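Local coordinates for protein gingipain R2 Pro-Domain (Porphyromonas gingivalis, PDB 4IEF) that is the pro-domain of an arginine-specific gingipain cysteine protease and probably keeps the zymogen latent and assists its folding, as propeptides of secreted proteases commonly do, at residues Arg12-Ser20 with Lys27-Leu35; Asp95-Gly103 with Ile114-Tyr122. All blocks are in the same frame, centred on the assembly; numbering follows the deposited sequence.

Interaction 1: Arg12-Ser20 with Lys27-Leu35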
ATOM      1  N   ARG A  12      -1.922   9.335  14.820  1.00 44.07           N
ATOM      2  CA  ARG A  12      -0.922  10.387  14.654  1.00 43.96           C
ATOM      3  C   ARG A  12      -0.839  11.268  15.890  1.00 46.90           C
ATOM      4  O   ARG A  12      -1.877  11.678  16.415  1.00 47.23           O
ATOM      5  CB  ARG A  12      -1.241  11.256  13.429  1.00 46.36           C
ATOM      6  CG  ARG A  12      -0.029  12.003  12.889  1.00 57.73           C
ATOM      7  CD  ARG A  12      -0.418  13.183  12.023  1.00 67.94           C
ATOM      8  NE  ARG A  12      -0.181  14.462  12.696  1.00 76.55           N
ATOM      9  CZ  ARG A  12      -1.139  15.265  13.152  1.00 88.71           C
ATOM     10  NH1 ARG A  12      -0.826  16.411  13.740  1.00 74.87           N
ATOM     11  NH2 ARG A  12      -2.417  14.933  13.014  1.00 75.47           N
ATOM     12  N   ASN A  13       0.395  11.576  16.342  1.00 42.31           N
ATOM     13  CA  ASN A  13       0.611  12.449  17.497  1.00 42.11           C
ATOM     14  C   ASN A  13       0.430  13.909  17.043  1.00 47.85           C
ATOM     15  O   ASN A  13       1.197  14.372  16.191  1.00 48.21           O
ATOM     16  CB  ASN A  13       1.986  12.204  18.133  1.00 38.55           C
ATOM     17  CG  ASN A  13       2.214  12.870  19.475  1.00 47.44           C
ATOM     18  OD1 ASN A  13       1.763  13.984  19.753  1.00 40.00           O
ATOM     19  ND2 ASN A  13       2.992  12.225  20.317  1.00 41.17           N
ATOM     20  N   PRO A  14      -0.596  14.633  17.563  1.00 45.35           N
ATOM     21  CA  PRO A  14      -0.831  16.017  17.103  1.00 46.11           C
ATOM     22  C   PRO A  14       0.170  17.028  17.649  1.00 49.95           C
ATOM     23  O   PRO A  14       0.271  18.135  17.119  1.00 50.18           O
ATOM     24  CB  PRO A  14      -2.244  16.339  17.619  1.00 48.70           C
ATOM     25  CG  PRO A  14      -2.787  15.053  18.181  1.00 52.91           C
ATOM     26  CD  PRO A  14      -1.603  14.232  18.565  1.00 47.10           C
ATOM     27  N   GLN A  15       0.894  16.653  18.715  1.00 45.75           N
ATOM     28  CA  GLN A  15       1.866  17.512  19.384  1.00 45.26           C
ATOM     29  C   GLN A  15       3.242  17.477  18.671  1.00 47.65           C
ATOM     30  O   GLN A  15       4.093  18.329  18.946  1.00 47.13           O
ATOM     31  CB  GLN A  15       1.977  17.134  20.867  1.00 46.12           C
ATOM     32  CG  GLN A  15       0.683  17.374  21.645  1.00 54.37           C
ATOM     33  CD  GLN A  15       0.907  17.521  23.129  1.00 71.42           C
ATOM     34  OE1 GLN A  15       1.481  18.508  23.603  1.00 67.22           O
ATOM     35  NE2 GLN A  15       0.404  16.566  23.903  1.00 60.56           N
ATOM     36  N   VAL A  16       3.435  16.532  17.726  1.00 43.24           N
ATOM     37  CA  VAL A  16       4.659  16.446  16.919  1.00 42.59           C
ATOM     38  C   VAL A  16       4.505  17.452  15.769  1.00 47.73           C
ATOM     39  O   VAL A  16       3.572  17.334  14.970  1.00 48.20           O
ATOM     40  CB  VAL A  16       4.978  15.000  16.438  1.00 44.77           C
ATOM     41  CG1 VAL A  16       6.196  14.974  15.512  1.00 43.94           C
ATOM     42  CG2 VAL A  16       5.204  14.079  17.631  1.00 44.00           C
ATOM     43  N   ARG A  17       5.373  18.486  15.743  1.00 45.01           N
ATOM     44  CA  ARG A  17       5.303  19.543  14.729  1.00 45.75           C
ATOM     45  C   ARG A  17       6.677  19.988  14.220  1.00 48.14           C
ATOM     46  O   ARG A  17       7.664  19.943  14.957  1.00 47.08           O
ATOM     47  CB  ARG A  17       4.507  20.765  15.241  1.00 47.82           C
ATOM     48  CG  ARG A  17       5.104  21.537  16.426  1.00 60.48           C
ATOM     49  CD  ARG A  17       4.366  22.855  16.612  1.00 73.17           C
ATOM     50  NE  ARG A  17       4.994  23.726  17.608  1.00 83.30           N
ATOM     51  CZ  ARG A  17       4.469  24.018  18.795  1.00 97.62           C
ATOM     52  NH1 ARG A  17       3.305  23.494  19.162  1.00 84.45           N
ATOM     53  NH2 ARG A  17       5.111  24.821  19.632  1.00 83.22           N
ATOM     54  N   LEU A  18       6.713  20.422  12.942  1.00 44.27           N
ATOM     55  CA  LEU A  18       7.890  20.947  12.261  1.00 43.56           C
ATOM     56  C   LEU A  18       8.056  22.410  12.669  1.00 46.70           C
ATOM     57  O   LEU A  18       7.221  23.240  12.311  1.00 46.19           O
ATOM     58  CB  LEU A  18       7.733  20.786  10.727  1.00 43.37           C
ATOM     59  CG  LEU A  18       8.850  21.343   9.842  1.00 48.12           C
ATOM     60  CD1 LEU A  18      10.044  20.397   9.781  1.00 47.50           C
ATOM     61  CD2 LEU A  18       8.332  21.620   8.444  1.00 50.35           C
ATOM     62  N   LEU A  19       9.098  22.713  13.456  1.00 44.43           N
ATOM     63  CA  LEU A  19       9.359  24.079  13.928  1.00 45.86           C
ATOM     64  C   LEU A  19      10.006  24.927  12.841  1.00 51.96           C
ATOM     65  O   LEU A  19       9.582  26.063  12.635  1.00 52.48           O
ATOM     66  CB  LEU A  19      10.231  24.103  15.201  1.00 45.47           C
ATOM     67  CG  LEU A  19       9.623  23.534  16.493  1.00 49.46           C
ATOM     68  CD1 LEU A  19      10.611  23.633  17.633  1.00 49.80           C
ATOM     69  CD2 LEU A  19       8.357  24.271  16.903  1.00 50.82           C
ATOM     70  N   SER A  20      11.032  24.385  12.159  1.00 50.27           N
ATOM     71  CA  SER A  20      11.763  25.076  11.090  1.00 51.90           C
ATOM     72  C   SER A  20      12.181  24.111   9.980  1.00 56.64           C
ATOM     73  O   SER A  20      12.385  22.922  10.234  1.00 55.00           O
ATOM     74  CB  SER A  20      13.004  25.775  11.645  1.00 56.05           C
ATOM     75  OG  SER A  20      12.695  26.672  12.700  1.00 67.92           O
ATOM     76  N   LYS A  27      13.986  21.300  11.799  1.00 40.39           N
ATOM     77  CA  LYS A  27      13.827  21.363  13.252  1.00 39.95           C
ATOM     78  C   LYS A  27      12.487  20.724  13.598  1.00 43.98           C
ATOM     79  O   LYS A  27      11.436  21.241  13.205  1.00 44.88           O
ATOM     80  CB  LYS A  27      13.926  22.811  13.756  1.00 42.75           C
ATOM     81  CG  LYS A  27      14.565  22.950  15.127  1.00 52.26           C
ATOM     82  CD  LYS A  27      14.770  24.419  15.483  1.00 62.83           C
ATOM     83  CE  LYS A  27      14.946  24.629  16.962  1.00 72.33           C
ATOM     84  NZ  LYS A  27      14.951  26.074  17.307  1.00 83.62           N
ATOM     85  N   VAL A  28      12.527  19.550  14.253  1.00 38.68           N
ATOM     86  CA  VAL A  28      11.322  18.787  14.578  1.00 37.29           C
ATOM     87  C   VAL A  28      11.141  18.735  16.100  1.00 41.04           C
ATOM     88  O   VAL A  28      12.072  18.403  16.840  1.00 40.33           O
ATOM     89  CB  VAL A  28      11.323  17.361  13.941  1.00 39.53           C
ATOM     90  CG1 VAL A  28      10.003  16.629  14.201  1.00 38.45           C
ATOM     91  CG2 VAL A  28      11.609  17.415  12.439  1.00 39.37           C
ATOM     92  N   GLN A  29       9.924  19.066  16.550  1.00 36.70           N
ATOM     93  CA  GLN A  29       9.542  19.036  17.948  1.00 35.69           C
ATOM     94  C   GLN A  29       8.656  17.830  18.236  1.00 36.60           C
ATOM     95  O   GLN A  29       7.669  17.584  17.539  1.00 36.82           O
ATOM     96  CB  GLN A  29       8.821  20.341  18.344  1.00 38.31           C
ATOM     97  CG  GLN A  29       8.070  20.272  19.682  1.00 51.18           C
ATOM     98  CD  GLN A  29       7.402  21.567  20.048  1.00 74.46           C
ATOM     99  OE1 GLN A  29       8.055  22.564  20.352  1.00 72.67           O
ATOM    100  NE2 GLN A  29       6.076  21.575  20.040  1.00 64.94           N
ATOM    101  N   PHE A  30       9.018  17.088  19.275  1.00 30.80           N
ATOM    102  CA  PHE A  30       8.234  15.984  19.804  1.00 28.82           C
ATOM    103  C   PHE A  30       7.691  16.414  21.149  1.00 33.23           C
ATOM    104  O   PHE A  30       8.420  17.020  21.947  1.00 32.49           O
ATOM    105  CB  PHE A  30       9.061  14.687  19.945  1.00 28.64           C
ATOM    106  CG  PHE A  30       8.422  13.663  20.861  1.00 29.05           C
ATOM    107  CD1 PHE A  30       8.657  13.686  22.236  1.00 30.93           C
ATOM    108  CD2 PHE A  30       7.541  12.708  20.358  1.00 29.95           C
ATOM    109  CE1 PHE A  30       8.003  12.791  23.091  1.00 30.97           C
ATOM    110  CE2 PHE A  30       6.916  11.786  21.213  1.00 31.51           C
ATOM    111  CZ  PHE A  30       7.151  11.835  22.569  1.00 29.59           C
ATOM    112  N   ARG A  31       6.438  16.062  21.422  1.00 29.54           N
ATOM    113  CA  ARG A  31       5.818  16.278  22.718  1.00 30.10           C
ATOM    114  C   ARG A  31       5.054  15.016  23.087  1.00 33.33           C
ATOM    115  O   ARG A  31       4.391  14.424  22.228  1.00 30.82           O
ATOM    116  CB  ARG A  31       4.937  17.529  22.737  1.00 32.45           C
ATOM    117  CG  ARG A  31       5.718  18.805  23.025  1.00 42.93           C
ATOM    118  CD  ARG A  31       4.849  20.037  22.905  1.00 47.26           C
ATOM    119  NE  ARG A  31       5.561  21.237  23.338  1.00 52.07           N
ATOM    120  CZ  ARG A  31       5.102  22.478  23.204  1.00 59.63           C
ATOM    121  NH1 ARG A  31       3.927  22.700  22.627  1.00 46.25           N
ATOM    122  NH2 ARG A  31       5.818  23.506  23.635  1.00 40.86           N
ATOM    123  N   MET A  32       5.217  14.558  24.344  1.00 30.36           N
ATOM    124  CA  MET A  32       4.563  13.351  24.851  1.00 29.15           C
ATOM    125  C   MET A  32       3.039  13.534  24.847  1.00 34.04           C
ATOM    126  O   MET A  32       2.531  14.539  25.346  1.00 34.22           O
ATOM    127  CB  MET A  32       5.071  12.993  26.261  1.00 31.00           C
ATOM    128  CG  MET A  32       4.512  11.670  26.799  1.00 33.02           C
ATOM    129  SD  MET A  32       4.877  10.230  25.753  1.00 34.14           S
ATOM    130  CE  MET A  32       6.537   9.851  26.313  1.00 30.36           C
ATOM    131  N   ASP A  33       2.327  12.561  24.269  1.00 30.36           N
ATOM    132  CA  ASP A  33       0.880  12.623  24.175  1.00 30.07           C
ATOM    133  C   ASP A  33       0.264  11.294  24.588  1.00 33.95           C
ATOM    134  O   ASP A  33       0.676  10.238  24.099  1.00 33.83           O
ATOM    135  CB  ASP A  33       0.452  13.019  22.750  1.00 31.03           C
ATOM    136  CG  ASP A  33      -1.031  13.307  22.623  1.00 34.51           C
ATOM    137  OD1 ASP A  33      -1.767  12.418  22.154  1.00 32.98           O
ATOM    138  OD2 ASP A  33      -1.452  14.417  23.001  1.00 39.03           O
ATOM    139  N   ASN A  34      -0.724  11.363  25.499  1.00 30.39           N
ATOM    140  CA  ASN A  34      -1.512  10.247  26.042  1.00 29.76           C
ATOM    141  C   ASN A  34      -0.630   9.052  26.511  1.00 31.82           C
ATOM    142  O   ASN A  34      -0.898   7.901  26.161  1.00 31.27           O
ATOM    143  CB  ASN A  34      -2.568   9.791  25.006  1.00 30.46           C
ATOM    144  CG  ASN A  34      -3.657   8.889  25.547  1.00 41.47           C
ATOM    145  OD1 ASN A  34      -4.055   8.963  26.709  1.00 36.19           O
ATOM    146  ND2 ASN A  34      -4.173   8.026  24.703  1.00 33.20           N
ATOM    147  N   LEU A  35       0.412   9.333  27.311  1.00 28.93           N
ATOM    148  CA  LEU A  35       1.267   8.267  27.847  1.00 28.29           C
ATOM    149  C   LEU A  35       0.474   7.411  28.844  1.00 34.12           C
ATOM    150  O   LEU A  35      -0.060   7.931  29.820  1.00 34.81           O
ATOM    151  CB  LEU A  35       2.549   8.811  28.501  1.00 27.94           C
ATOM    152  CG  LEU A  35       3.439   7.765  29.205  1.00 30.66           C
ATOM    153  CD1 LEU A  35       4.211   6.913  28.198  1.00 28.54           C
ATOM    154  CD2 LEU A  35       4.382   8.432  30.182  1.00 31.62           C
TER

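Interaction 2: Asp95-Gly103 with Ile114-Tyr122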
ATOM      1  N   ASP A  95      10.851   3.470  41.025  1.00 43.17           N
ATOM      2  CA  ASP A  95      10.422   2.111  41.389  1.00 43.22           C
ATOM      3  C   ASP A  95       9.375   1.580  40.389  1.00 44.74           C
ATOM      4  O   ASP A  95       8.318   1.068  40.766  1.00 44.77           O
ATOM      5  CB  ASP A  95       9.920   2.041  42.847  1.00 46.71           C
ATOM      6  CG  ASP A  95       9.914   0.641  43.439  1.00 63.24           C
ATOM      7  OD1 ASP A  95      10.946  -0.066  43.316  1.00 64.08           O
ATOM      8  OD2 ASP A  95       8.891   0.260  44.047  1.00 72.52           O
ATOM      9  N   VAL A  96       9.697   1.713  39.102  1.00 39.34           N
ATOM     10  CA  VAL A  96       8.854   1.274  38.002  1.00 37.90           C
ATOM     11  C   VAL A  96       9.456   0.010  37.412  1.00 38.65           C
ATOM     12  O   VAL A  96      10.664  -0.045  37.175  1.00 37.59           O
ATOM     13  CB  VAL A  96       8.691   2.384  36.919  1.00 42.05           C
ATOM     14  CG1 VAL A  96       7.766   1.939  35.791  1.00 41.38           C
ATOM     15  CG2 VAL A  96       8.188   3.683  37.531  1.00 42.61           C
ATOM     16  N   LEU A  97       8.621  -1.003  37.185  1.00 33.41           N
ATOM     17  CA  LEU A  97       9.062  -2.219  36.520  1.00 32.10           C
ATOM     18  C   LEU A  97       8.500  -2.183  35.105  1.00 33.24           C
ATOM     19  O   LEU A  97       7.285  -2.293  34.928  1.00 32.86           O
ATOM     20  CB  LEU A  97       8.646  -3.492  37.290  1.00 32.37           C
ATOM     21  CG  LEU A  97       8.948  -4.846  36.617  1.00 35.93           C
ATOM     22  CD1 LEU A  97      10.447  -5.102  36.508  1.00 36.16           C
ATOM     23  CD2 LEU A  97       8.279  -5.982  37.361  1.00 36.56           C
ATOM     24  N   ILE A  98       9.371  -1.927  34.110  1.00 28.71           N
ATOM     25  CA  ILE A  98       8.990  -1.884  32.695  1.00 27.08           C
ATOM     26  C   ILE A  98       9.087  -3.301  32.152  1.00 32.09           C
ATOM     27  O   ILE A  98      10.087  -3.986  32.395  1.00 31.48           O
ATOM     28  CB  ILE A  98       9.840  -0.865  31.877  1.00 29.45           C
ATOM     29  CG1 ILE A  98       9.585   0.598  32.335  1.00 29.72           C
ATOM     30  CG2 ILE A  98       9.671  -1.023  30.344  1.00 28.40           C
ATOM     31  CD1 ILE A  98       8.162   1.210  32.091  1.00 32.80           C
ATOM     32  N   ALA A  99       8.033  -3.742  31.433  1.00 29.29           N
ATOM     33  CA  ALA A  99       7.937  -5.071  30.835  1.00 27.80           C
ATOM     34  C   ALA A  99       9.008  -5.297  29.756  1.00 31.88           C
ATOM     35  O   ALA A  99       9.327  -4.365  29.012  1.00 29.95           O
ATOM     36  CB  ALA A  99       6.554  -5.270  30.242  1.00 27.73           C
ATOM     37  N   PRO A 100       9.570  -6.527  29.649  1.00 29.83           N
ATOM     38  CA  PRO A 100      10.575  -6.780  28.611  1.00 29.43           C
ATOM     39  C   PRO A 100       9.914  -7.043  27.258  1.00 32.20           C
ATOM     40  O   PRO A 100       8.799  -7.566  27.192  1.00 31.59           O
ATOM     41  CB  PRO A 100      11.314  -8.008  29.140  1.00 31.62           C
ATOM     42  CG  PRO A 100      10.296  -8.736  29.935  1.00 35.82           C
ATOM     43  CD  PRO A 100       9.293  -7.744  30.440  1.00 31.50           C
ATOM     44  N   SER A 101      10.595  -6.667  26.174  1.00 27.72           N
ATOM     45  CA  SER A 101      10.051  -6.856  24.835  1.00 26.86           C
ATOM     46  C   SER A 101      10.002  -8.325  24.435  1.00 31.46           C
ATOM     47  O   SER A 101      10.899  -9.097  24.771  1.00 31.29           O
ATOM     48  CB  SER A 101      10.851  -6.065  23.813  1.00 27.88           C
ATOM     49  OG  SER A 101      10.271  -6.170  22.524  1.00 34.83           O
ATOM     50  N   LYS A 102       8.929  -8.699  23.731  1.00 28.00           N
ATOM     51  CA  LYS A 102       8.728 -10.038  23.181  1.00 27.70           C
ATOM     52  C   LYS A 102       9.423 -10.137  21.814  1.00 31.35           C
ATOM     53  O   LYS A 102       9.530 -11.227  21.246  1.00 30.85           O
ATOM     54  CB  LYS A 102       7.226 -10.344  23.037  1.00 28.31           C
ATOM     55  CG  LYS A 102       6.501 -10.565  24.352  1.00 32.20           C
ATOM     56  CD  LYS A 102       5.063 -10.985  24.098  1.00 25.77           C
ATOM     57  CE  LYS A 102       4.283 -11.046  25.384  1.00 24.83           C
ATOM     58  NZ  LYS A 102       2.903 -11.558  25.173  1.00 25.22           N
ATOM     59  N   GLY A 103       9.886  -8.992  21.317  1.00 28.00           N
ATOM     60  CA  GLY A 103      10.555  -8.871  20.029  1.00 28.37           C
ATOM     61  C   GLY A 103       9.568  -8.966  18.888  1.00 33.11           C
ATOM     62  O   GLY A 103       8.365  -8.741  19.078  1.00 31.92           O
ATOM     63  N   ILE A 114       2.775 -16.313  24.446  1.00 35.97           N
ATOM     64  CA  ILE A 114       4.202 -15.995  24.561  1.00 35.92           C
ATOM     65  C   ILE A 114       4.394 -15.195  25.861  1.00 41.29           C
ATOM     66  O   ILE A 114       3.725 -14.176  26.049  1.00 39.64           O
ATOM     67  CB  ILE A 114       4.767 -15.259  23.309  1.00 38.36           C
ATOM     68  CG1 ILE A 114       4.615 -16.124  22.037  1.00 38.31           C
ATOM     69  CG2 ILE A 114       6.239 -14.857  23.513  1.00 39.26           C
ATOM     70  CD1 ILE A 114       4.691 -15.358  20.714  1.00 39.37           C
ATOM     71  N   PRO A 115       5.272 -15.640  26.789  1.00 40.00           N
ATOM     72  CA  PRO A 115       5.424 -14.894  28.040  1.00 39.68           C
ATOM     73  C   PRO A 115       6.441 -13.767  27.915  1.00 42.42           C
ATOM     74  O   PRO A 115       7.260 -13.752  26.991  1.00 42.23           O
ATOM     75  CB  PRO A 115       5.895 -15.967  29.023  1.00 42.14           C
ATOM     76  CG  PRO A 115       6.664 -16.940  28.176  1.00 47.14           C
ATOM     77  CD  PRO A 115       6.158 -16.824  26.760  1.00 42.12           C
ATOM     78  N   TYR A 116       6.393 -12.826  28.859  1.00 37.27           N
ATOM     79  CA  TYR A 116       7.366 -11.745  28.945  1.00 35.44           C
ATOM     80  C   TYR A 116       8.614 -12.321  29.619  1.00 40.20           C
ATOM     81  O   TYR A 116       8.526 -12.799  30.750  1.00 42.44           O
ATOM     82  CB  TYR A 116       6.773 -10.560  29.727  1.00 34.16           C
ATOM     83  CG  TYR A 116       5.716  -9.787  28.965  1.00 30.75           C
ATOM     84  CD1 TYR A 116       4.365 -10.089  29.106  1.00 32.22           C
ATOM     85  CD2 TYR A 116       6.064  -8.738  28.127  1.00 29.52           C
ATOM     86  CE1 TYR A 116       3.386  -9.373  28.413  1.00 30.98           C
ATOM     87  CE2 TYR A 116       5.098  -8.009  27.438  1.00 29.31           C
ATOM     88  CZ  TYR A 116       3.759  -8.331  27.580  1.00 33.79           C
ATOM     89  OH  TYR A 116       2.812  -7.617  26.881  1.00 28.89           O
ATOM     90  N   VAL A 117       9.737 -12.370  28.898  1.00 34.62           N
ATOM     91  CA  VAL A 117      10.988 -12.932  29.406  1.00 34.40           C
ATOM     92  C   VAL A 117      12.047 -11.820  29.463  1.00 35.55           C
ATOM     93  O   VAL A 117      12.271 -11.107  28.484  1.00 34.04           O
ATOM     94  CB  VAL A 117      11.453 -14.189  28.600  1.00 38.98           C
ATOM     95  CG1 VAL A 117      11.570 -13.906  27.105  1.00 38.95           C
ATOM     96  CG2 VAL A 117      12.744 -14.792  29.155  1.00 39.25           C
ATOM     97  N   TYR A 118      12.669 -11.669  30.636  1.00 32.40           N
ATOM     98  CA  TYR A 118      13.707 -10.675  30.893  1.00 32.80           C
ATOM     99  C   TYR A 118      15.062 -11.175  30.397  1.00 39.40           C
ATOM    100  O   TYR A 118      15.441 -12.314  30.682  1.00 39.62           O
ATOM    101  CB  TYR A 118      13.780 -10.339  32.395  1.00 33.35           C
ATOM    102  CG  TYR A 118      12.532  -9.673  32.931  1.00 33.17           C
ATOM    103  CD1 TYR A 118      11.485 -10.429  33.454  1.00 34.80           C
ATOM    104  CD2 TYR A 118      12.406  -8.287  32.939  1.00 32.78           C
ATOM    105  CE1 TYR A 118      10.330  -9.822  33.944  1.00 35.06           C
ATOM    106  CE2 TYR A 118      11.261  -7.666  33.443  1.00 32.88           C
ATOM    107  CZ  TYR A 118      10.221  -8.440  33.935  1.00 38.07           C
ATOM    108  OH  TYR A 118       9.084  -7.844  34.425  1.00 33.23           O
ATOM    109  N   GLY A 119      15.764 -10.327  29.651  1.00 36.92           N
ATOM    110  CA  GLY A 119      17.095 -10.631  29.130  1.00 37.37           C
ATOM    111  C   GLY A 119      18.183 -10.163  30.074  1.00 42.54           C
ATOM    112  O   GLY A 119      17.874  -9.597  31.126  1.00 43.29           O
ATOM    113  N   GLN A 120      19.466 -10.366  29.693  1.00 39.81           N
ATOM    114  CA  GLN A 120      20.638  -9.988  30.485  1.00 40.82           C
ATOM    115  C   GLN A 120      20.749  -8.464  30.669  1.00 44.07           C
ATOM    116  O   GLN A 120      21.352  -8.014  31.647  1.00 43.86           O
ATOM    117  CB  GLN A 120      21.920 -10.540  29.836  1.00 43.46           C
ATOM    118  CG  GLN A 120      22.765 -11.416  30.773  1.00 59.72           C
ATOM    119  CD  GLN A 120      23.437 -10.634  31.890  1.00 75.98           C
ATOM    120  OE1 GLN A 120      23.164 -10.840  33.080  1.00 70.16           O
ATOM    121  NE2 GLN A 120      24.369  -9.757  31.540  1.00 69.17           N
ATOM    122  N   SER A 121      20.142  -7.679  29.745  1.00 39.67           N
ATOM    123  CA  SER A 121      20.113  -6.216  29.768  1.00 39.10           C
ATOM    124  C   SER A 121      19.494  -5.665  31.076  1.00 43.16           C
ATOM    125  O   SER A 121      19.798  -4.530  31.456  1.00 43.09           O
ATOM    126  CB  SER A 121      19.343  -5.693  28.559  1.00 41.69           C
ATOM    127  OG  SER A 121      17.995  -6.134  28.537  1.00 48.11           O
ATOM    128  N   TYR A 122      18.656  -6.485  31.773  1.00 39.21           N
ATOM    129  CA  TYR A 122      17.987  -6.135  33.037  1.00 38.85           C
ATOM    130  C   TYR A 122      18.935  -6.194  34.264  1.00 45.12           C
ATOM    131  O   TYR A 122      18.524  -5.845  35.375  1.00 45.80           O
ATOM    132  CB  TYR A 122      16.734  -6.998  33.267  1.00 38.09           C
ATOM    133  CG  TYR A 122      15.501  -6.382  32.642  1.00 37.39           C
ATOM    134  CD1 TYR A 122      15.225  -6.549  31.287  1.00 37.92           C
ATOM    135  CD2 TYR A 122      14.654  -5.561  33.384  1.00 37.72           C
ATOM    136  CE1 TYR A 122      14.132  -5.924  30.688  1.00 36.63           C
ATOM    137  CE2 TYR A 122      13.558  -4.930  32.795  1.00 37.38           C
ATOM    138  CZ  TYR A 122      13.295  -5.128  31.449  1.00 40.45           C
ATOM    139  OH  TYR A 122      12.204  -4.547  30.863  1.00 37.96           O
TER

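Interaction 1: Arg12-Ser20 with Lys27-Leu35
Arg17-Ser20 and Lys27-Arg31 pair as the two arms of an antiparallel beta hairpin, their axes approaching to 4.6 Å. In the backbone ladder, Arg17 and Gln29 form a hydrogen-bonded pair joined both ways, Gln29 N to Arg17 O being 2.9 Å. A classic beta bulge follows: Leu19 and Ser20 both face Lys27, whose O accepts from Leu19 N at 2.8 Å and more weakly from Ser20 N, while Lys27 N donates back to Ser20 O.

Among apolar side chains, Val16 CG2 lies 3.8 Å from Phe30 CD2. Arg17 and Gln29 run side by side in the same direction, and Gln29 NE2 sits 3.2 Å above the centre of the Arg17 guanidinium; both are donors, so no hydrogen bond forms. Arg31 NE makes a salt bridge to Glu168, which probably offsets the closeness of the two guanidinium groups.

Before the strand, Asn13 OD1 accepts from Gln15 N in an Asx turn. With CG anti to the backbone N (chi1 -169°), Asn13 extends ND2 to Arg31 O at 3.2 Å. Asp33 OD1 is hydrogen-bonded to Thr53 OG1; OD2, close to the amide plane of Gln15, receives Gln15 NE2 on its anti lone pair at 3.0 Å.

Interaction 2: Asp95-Gly103 with Ile114-Tyr122
Two irregular segments of the long connection between strands 79-93 and 133-141 meet here, Pro100 packing against Tyr116, Tyr118 and Tyr122, and Lys102 against Tyr116. Neither segment forms a strand, and no backbone-to-backbone hydrogen bond joins them; side chains carry the contact.

Pro100 is the centre of the packing. Its CG stands 3.7 Å from the centroid of the Tyr118 ring and 10° off the normal, a CH-pi contact squarely over the face. Its CB reaches CE1 of Tyr122 at 3.8 Å, and its CD meets CB of Tyr116, so one pyrrolidine ring touches all three tyrosines. The carbonyl O of Pro100 lies in the plane of the Tyr116 ring, at the edge, near CD2.

Lys102 crosses Tyr116. Its chain is extended beyond CG (chi2 -175°), which carries CE over the middle of the ring, 3.5 Å from the centroid. NZ lies farther out, in an off-centre cation-pi contact, and is shared between Pro111 O, in the intervening loop, and Ile114 O, the latter at 2.9 Å. A polar side chain of a neighbouring subunit also packs on Lys102 and Tyr116.

Tyr118 OH is hydrogen-bonded to Thr42 of the 36-42/45-51 hairpin, while Leu97 CD2 touches that hydroxyl at 3.6 Å. Ser101 OG accepts from Gly103 N in an ST turn and also bonds to Ser59 O. Tyr122 belongs to a 3-10 segment that begins at Gln120. Tyr118 CD2 lies 3.3 Å above the plane of the Tyr122 ring, over its centre, while Tyr122 CD1 lies at the edge of the Tyr118 ring. The Tyr122 hydroxyl OH donates to Ile98 O at 2.7 Å, approaching from 49° above the carbonyl plane.

Overall arrangement
Along the chain interaction 1 is complete before the first residue of interaction 2, and both belong to the propeptide fold. About 28 Å separates their centres, which lie on opposite sides of the middle of the chain; even the nearest atoms are about 8 Å apart, so the two do not touch. Interaction 1 belongs to the main antiparallel sheet, where strand 25-31 also pairs with strand 162-176. Interaction 2 is made within the long connection from strand 79-93 to strand 133-141. Segment 27-35 leads directly into hairpin 36-42/45-51, on which the loop contact packs. The first contact builds part of the main sheet through backbone pairing; the second holds an irregular loop mainly by side chains.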